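Local coordinates for fatty acid metabolism regulator protein (Bacillus subtilis, PDB 1VI0), which represses genes of fatty acid transport and beta-oxidation as a DNA-binding homodimer of the TetR family whose DNA binding is inhibited by long-chain acyl-CoA, at residues 42-45 against 46-50; 98-101 against 102-106. One frame throughout, in Å; residues are numbered along the deposited sequence.

Contact 1: residues 42-45 against 46-50; sequences DGTI and YLYFK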
loop_
_atom_site.group_PDB
_atom_site.type_symbol
_atom_site.label_atom_id
_atom_site.label_comp_id
_atom_site.label_asym_id
_atom_site.label_seq_id
_atom_site.Cartn_x
_atom_site.Cartn_y
_atom_site.Cartn_z
ATOM N N ASP A 42 15.672 -11.148 -28.530
ATOM C CA ASP A 42 15.402 -11.831 -27.269
ATOM C C ASP A 42 16.665 -12.232 -26.518
ATOM O O ASP A 42 16.763 -12.068 -25.282
ATOM C CB ASP A 42 14.542 -13.075 -27.464
ATOM C CG ASP A 42 13.103 -12.820 -27.804
ATOM O OD1 ASP A 42 12.291 -13.788 -27.718
ATOM O OD2 ASP A 42 12.732 -11.692 -28.189
ATOM N N GLY A 43 17.613 -12.822 -27.251
ATOM C CA GLY A 43 18.868 -13.278 -26.707
ATOM C C GLY A 43 19.667 -12.195 -26.037
ATOM O O GLY A 43 20.489 -12.492 -25.150
ATOM N N THR A 44 19.517 -10.930 -26.439
ATOM C CA THR A 44 20.253 -9.860 -25.756
ATOM C C THR A 44 19.626 -9.534 -24.393
ATOM O O THR A 44 20.382 -9.158 -23.484
ATOM C CB THR A 44 20.347 -8.579 -26.584
ATOM O OG1 THR A 44 20.993 -8.883 -27.852
ATOM C CG2 THR A 44 21.194 -7.529 -25.869
ATOM N N ILE A 45 18.359 -9.810 -24.207
ATOM C CA ILE A 45 17.723 -9.606 -22.890
ATOM C C ILE A 45 18.325 -10.580 -21.888
ATOM O O ILE A 45 18.795 -10.252 -20.805
ATOM C CB ILE A 45 16.209 -9.855 -22.947
ATOM C CG1 ILE A 45 15.489 -8.994 -23.963
ATOM C CG2 ILE A 45 15.611 -9.649 -21.552
ATOM C CD1 ILE A 45 15.645 -7.505 -23.682
ATOM N N TYR A 46 18.397 -11.859 -22.304
ATOM C CA TYR A 46 18.945 -12.917 -21.496
ATOM C C TYR A 46 20.417 -12.786 -21.218
ATOM O O TYR A 46 20.957 -13.192 -20.192
ATOM C CB TYR A 46 18.637 -14.296 -22.116
ATOM C CG TYR A 46 17.166 -14.607 -22.034
ATOM C CD1 TYR A 46 16.517 -14.656 -20.806
ATOM C CD2 TYR A 46 16.441 -14.826 -23.211
ATOM C CE1 TYR A 46 15.156 -14.937 -20.761
ATOM C CE2 TYR A 46 15.090 -15.099 -23.161
ATOM C CZ TYR A 46 14.468 -15.158 -21.931
ATOM O OH TYR A 46 13.143 -15.474 -21.882
ATOM N N LEU A 47 21.143 -12.092 -22.107
ATOM C CA LEU A 47 22.560 -11.825 -21.819
ATOM C C LEU A 47 22.667 -11.017 -20.535
ATOM O O LEU A 47 23.616 -11.164 -19.781
ATOM C CB LEU A 47 23.143 -11.096 -23.012
ATOM C CG LEU A 47 24.626 -10.888 -23.193
ATOM C CD1 LEU A 47 25.030 -9.521 -22.657
ATOM C CD2 LEU A 47 25.498 -11.974 -22.598
ATOM N N TYR A 48 21.634 -10.234 -20.180
ATOM C CA TYR A 48 21.719 -9.433 -18.953
ATOM C C TYR A 48 20.816 -9.887 -17.842
ATOM O O TYR A 48 21.100 -9.526 -16.658
ATOM C CB TYR A 48 21.371 -7.960 -19.324
ATOM C CG TYR A 48 22.439 -7.347 -20.220
ATOM C CD1 TYR A 48 23.655 -6.980 -19.662
ATOM C CD2 TYR A 48 22.223 -7.100 -21.551
ATOM C CE1 TYR A 48 24.646 -6.395 -20.432
ATOM C CE2 TYR A 48 23.202 -6.515 -22.341
ATOM C CZ TYR A 48 24.395 -6.157 -21.775
ATOM O OH TYR A 48 25.412 -5.581 -22.529
ATOM N N PHE A 49 19.711 -10.560 -18.125
ATOM C CA PHE A 49 18.734 -10.972 -17.137
ATOM C C PHE A 49 18.385 -12.469 -17.198
ATOM O O PHE A 49 18.319 -13.025 -18.300
ATOM C CB PHE A 49 17.420 -10.186 -17.295
ATOM C CG PHE A 49 17.646 -8.695 -17.216
ATOM C CD1 PHE A 49 17.776 -8.080 -15.976
ATOM C CD2 PHE A 49 17.832 -7.964 -18.376
ATOM C CE1 PHE A 49 18.016 -6.722 -15.888
ATOM C CE2 PHE A 49 18.073 -6.598 -18.283
ATOM C CZ PHE A 49 18.185 -5.986 -17.063
ATOM N N LYS A 50 17.965 -13.023 -16.080
ATOM C CA LYS A 50 17.576 -14.414 -15.969
ATOM C C LYS A 50 16.243 -14.759 -16.592
ATOM O O LYS A 50 16.039 -15.914 -17.055
ATOM C CB LYS A 50 17.485 -14.837 -14.494
ATOM C CG LYS A 50 18.802 -14.773 -13.742
ATOM C CD LYS A 50 18.614 -15.496 -12.412
ATOM C CE LYS A 50 19.674 -15.359 -11.400
ATOM N NZ LYS A 50 21.052 -15.564 -11.848
#
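Ile45 and Phe49, one helical turn apart, meet through both backbone and side chains. The carbonyl oxygen of Ile45 is gripped by two amides: Phe49 N lies 2.8 Å from Ile45 O, in the carbonyl plane, and Tyr48 N reaches the same Ile45 O at 2.9 Å from above that plane. One acceptor thus serves an i+4 and an i+3 donor. Earlier in the helix the bonding is slacker. Leu47 N takes Gly43 O at 3.1 Å with a bent N-H (137°) and has a weak second bond to Thr44 O, while the bond from Tyr46 N to Asp42 O is weak and long.

The apolar contacts follow the same spacing. Ile45 CG2 stands anti to the backbone N (chi1 -57° for the CG1 branch) and lies 4.2 Å from Phe49 CD2; the Phe49 ring also brings its edge to Ile45 O. Both side chains are apolar and so can fill the buried junction with helices 9-24, 31-38 and 52-75 without leaving polar groups to be satisfied. On another side of the helix, Thr44 and Tyr48 run alongside each other in the same direction, Thr44 CG2 standing 4.2 Å from Tyr48 CE2. Leu47 CD1 lies over one face of the Tyr48 ring, displaced toward its rim. The Tyr46 ring passes obliquely by Asp42 O, with CD2 3.5 Å from that oxygen.

Helix 42-48 falls in the predicted helix-turn-helix motif, where it is the second helix, the recognition helix of TetR regulators. Ile45 touches Val31 of helix 31-38, Ile13 of helix 9-24 and Ile55 of helix 52-75; Phe49 stacks on Tyr10 and packs against helix 9-24 (Ile13, Ile14) and helix 52-75 (Asp54, Ile55, Ser58).

Contact 2: residues 98-101 against 102-106; sequences GDHN and LAIVT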
loop_
_atom_site.group_PDB
_atom_site.type_symbol
_atom_site.label_atom_id
_atom_site.label_comp_id
_atom_site.label_asym_id
_atom_site.label_seq_id
_atom_site.Cartn_x
_atom_site.Cartn_y
_atom_site.Cartn_z
ATOM N N GLY A 98 7.365 12.786 -12.507
ATOM C CA GLY A 98 8.268 12.932 -13.598
ATOM C C GLY A 98 8.273 11.758 -14.565
ATOM O O GLY A 98 8.901 11.850 -15.637
ATOM N N ASP A 99 7.584 10.682 -14.194
ATOM C CA ASP A 99 7.586 9.475 -15.061
ATOM C C ASP A 99 6.331 8.688 -14.846
ATOM O O ASP A 99 6.212 7.846 -13.950
ATOM C CB ASP A 99 8.891 8.750 -14.817
ATOM C CG ASP A 99 9.128 7.527 -15.690
ATOM O OD1 ASP A 99 8.212 6.998 -16.287
ATOM O OD2 ASP A 99 10.331 7.126 -15.773
ATOM N N HIS A 100 5.303 8.944 -15.673
ATOM C CA HIS A 100 3.988 8.331 -15.613
ATOM C C HIS A 100 4.069 6.791 -15.521
ATOM O O HIS A 100 3.427 6.186 -14.666
ATOM C CB HIS A 100 3.213 8.724 -16.870
ATOM C CG HIS A 100 1.798 8.330 -16.979
ATOM N ND1 HIS A 100 1.422 7.111 -17.561
ATOM C CD2 HIS A 100 0.635 8.943 -16.657
ATOM C CE1 HIS A 100 0.100 7.024 -17.551
ATOM N NE2 HIS A 100 -0.396 8.119 -17.009
ATOM N N ASN A 101 4.878 6.223 -16.427
ATOM C CA ASN A 101 4.946 4.729 -16.472
ATOM C C ASN A 101 5.637 4.187 -15.250
ATOM O O ASN A 101 5.163 3.211 -14.649
ATOM C CB ASN A 101 5.615 4.330 -17.776
ATOM C CG ASN A 101 4.687 4.522 -18.977
ATOM O OD1 ASN A 101 3.460 4.504 -18.872
ATOM N ND2 ASN A 101 5.298 4.602 -20.143
ATOM N N LEU A 102 6.714 4.844 -14.806
ATOM C CA LEU A 102 7.320 4.361 -13.573
ATOM C C LEU A 102 6.317 4.372 -12.428
ATOM O O LEU A 102 6.356 3.439 -11.608
ATOM C CB LEU A 102 8.541 5.239 -13.249
ATOM C CG LEU A 102 9.312 4.793 -11.998
ATOM C CD1 LEU A 102 9.758 3.334 -12.142
ATOM C CD2 LEU A 102 10.508 5.676 -11.725
ATOM N N ALA A 103 5.500 5.417 -12.263
ATOM C CA ALA A 103 4.504 5.459 -11.199
ATOM C C ALA A 103 3.503 4.324 -11.276
ATOM O O ALA A 103 3.094 3.777 -10.247
ATOM C CB ALA A 103 3.763 6.803 -11.241
ATOM N N ILE A 104 3.110 3.896 -12.478
ATOM C CA ILE A 104 2.175 2.770 -12.650
ATOM C C ILE A 104 2.922 1.491 -12.204
ATOM O O ILE A 104 2.399 0.673 -11.461
ATOM C CB ILE A 104 1.678 2.639 -14.081
ATOM C CG1 ILE A 104 0.601 3.704 -14.385
ATOM C CG2 ILE A 104 1.024 1.231 -14.278
ATOM C CD1 ILE A 104 0.273 3.847 -15.860
ATOM N N VAL A 105 4.198 1.446 -12.556
ATOM C CA VAL A 105 5.027 0.288 -12.151
ATOM C C VAL A 105 5.149 0.215 -10.640
ATOM O O VAL A 105 4.787 -0.809 -10.043
ATOM C CB VAL A 105 6.355 0.257 -12.865
ATOM C CG1 VAL A 105 7.324 -0.780 -12.216
ATOM C CG2 VAL A 105 6.245 -0.053 -14.361
ATOM N N THR A 106 5.499 1.319 -9.949
ATOM C CA THR A 106 5.705 1.342 -8.529
ATOM C C THR A 106 4.424 1.152 -7.741
ATOM O O THR A 106 4.460 0.459 -6.725
ATOM C CB THR A 106 6.480 2.567 -8.019
ATOM O OG1 THR A 106 5.669 3.736 -8.285
ATOM C CG2 THR A 106 7.833 2.737 -8.726
#
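With chi1 of -176°, the carboxylate of Asp99 swings away from its own N and over the start of the helix, where OD1 accepts from Leu102 N at 3.0 Å. The N-H points almost straight at the oxygen (168°), yet it arrives from above the carboxylate plane. His100 has the same extended first torsion (-174°), which carries its ring out to Ile104: CE1 lies 3.6 Å from Ile104 CD1, the two side chains crossing obliquely. Asp99 is the N-cap of helix 100-109, a place that suits a short acidic side chain because the first-turn amides lack carbonyl partners and the negative charge probably interacts well with the helix dipole. An alanine here would lose the carboxylate and is likely to leave Leu102 N without its capping acceptor. The backbone adds Ala103 N to Asp99 O at 3.0 Å, so the cap residue accepts through its carboxylate and through its backbone carbonyl. Asp99 CG also rests 3.4 Å from Leu102 CB, the two side chains crossing near a right angle. Further along, Val105 N bonds to Asn101 O at 2.9 Å, and Leu102 packs on Leu95 and Leu96 of helix 81-97.

Overall arrangement
Contacts 1 and 2 belong to different parts of the repressor: 42-50 lies in the DNA-binding region, 98-106 in the C-terminal region that holds the acyl-CoA. Their centres are 24 Å apart and their nearest atoms about 13 Å, so they do not touch. Helix 9-24 touches both: Ile45 and Phe49 in contact 1, Asn101 in contact 2. Contact 2 borders the ligand: Thr106 lines the dodecyl-CoA pocket and the Leu102 side chain is about 5 Å from the bound molecule. This layout is consistent with helix 100-109 relaying ligand binding toward the DNA-binding helices, as the corresponding helix does in TetR itself.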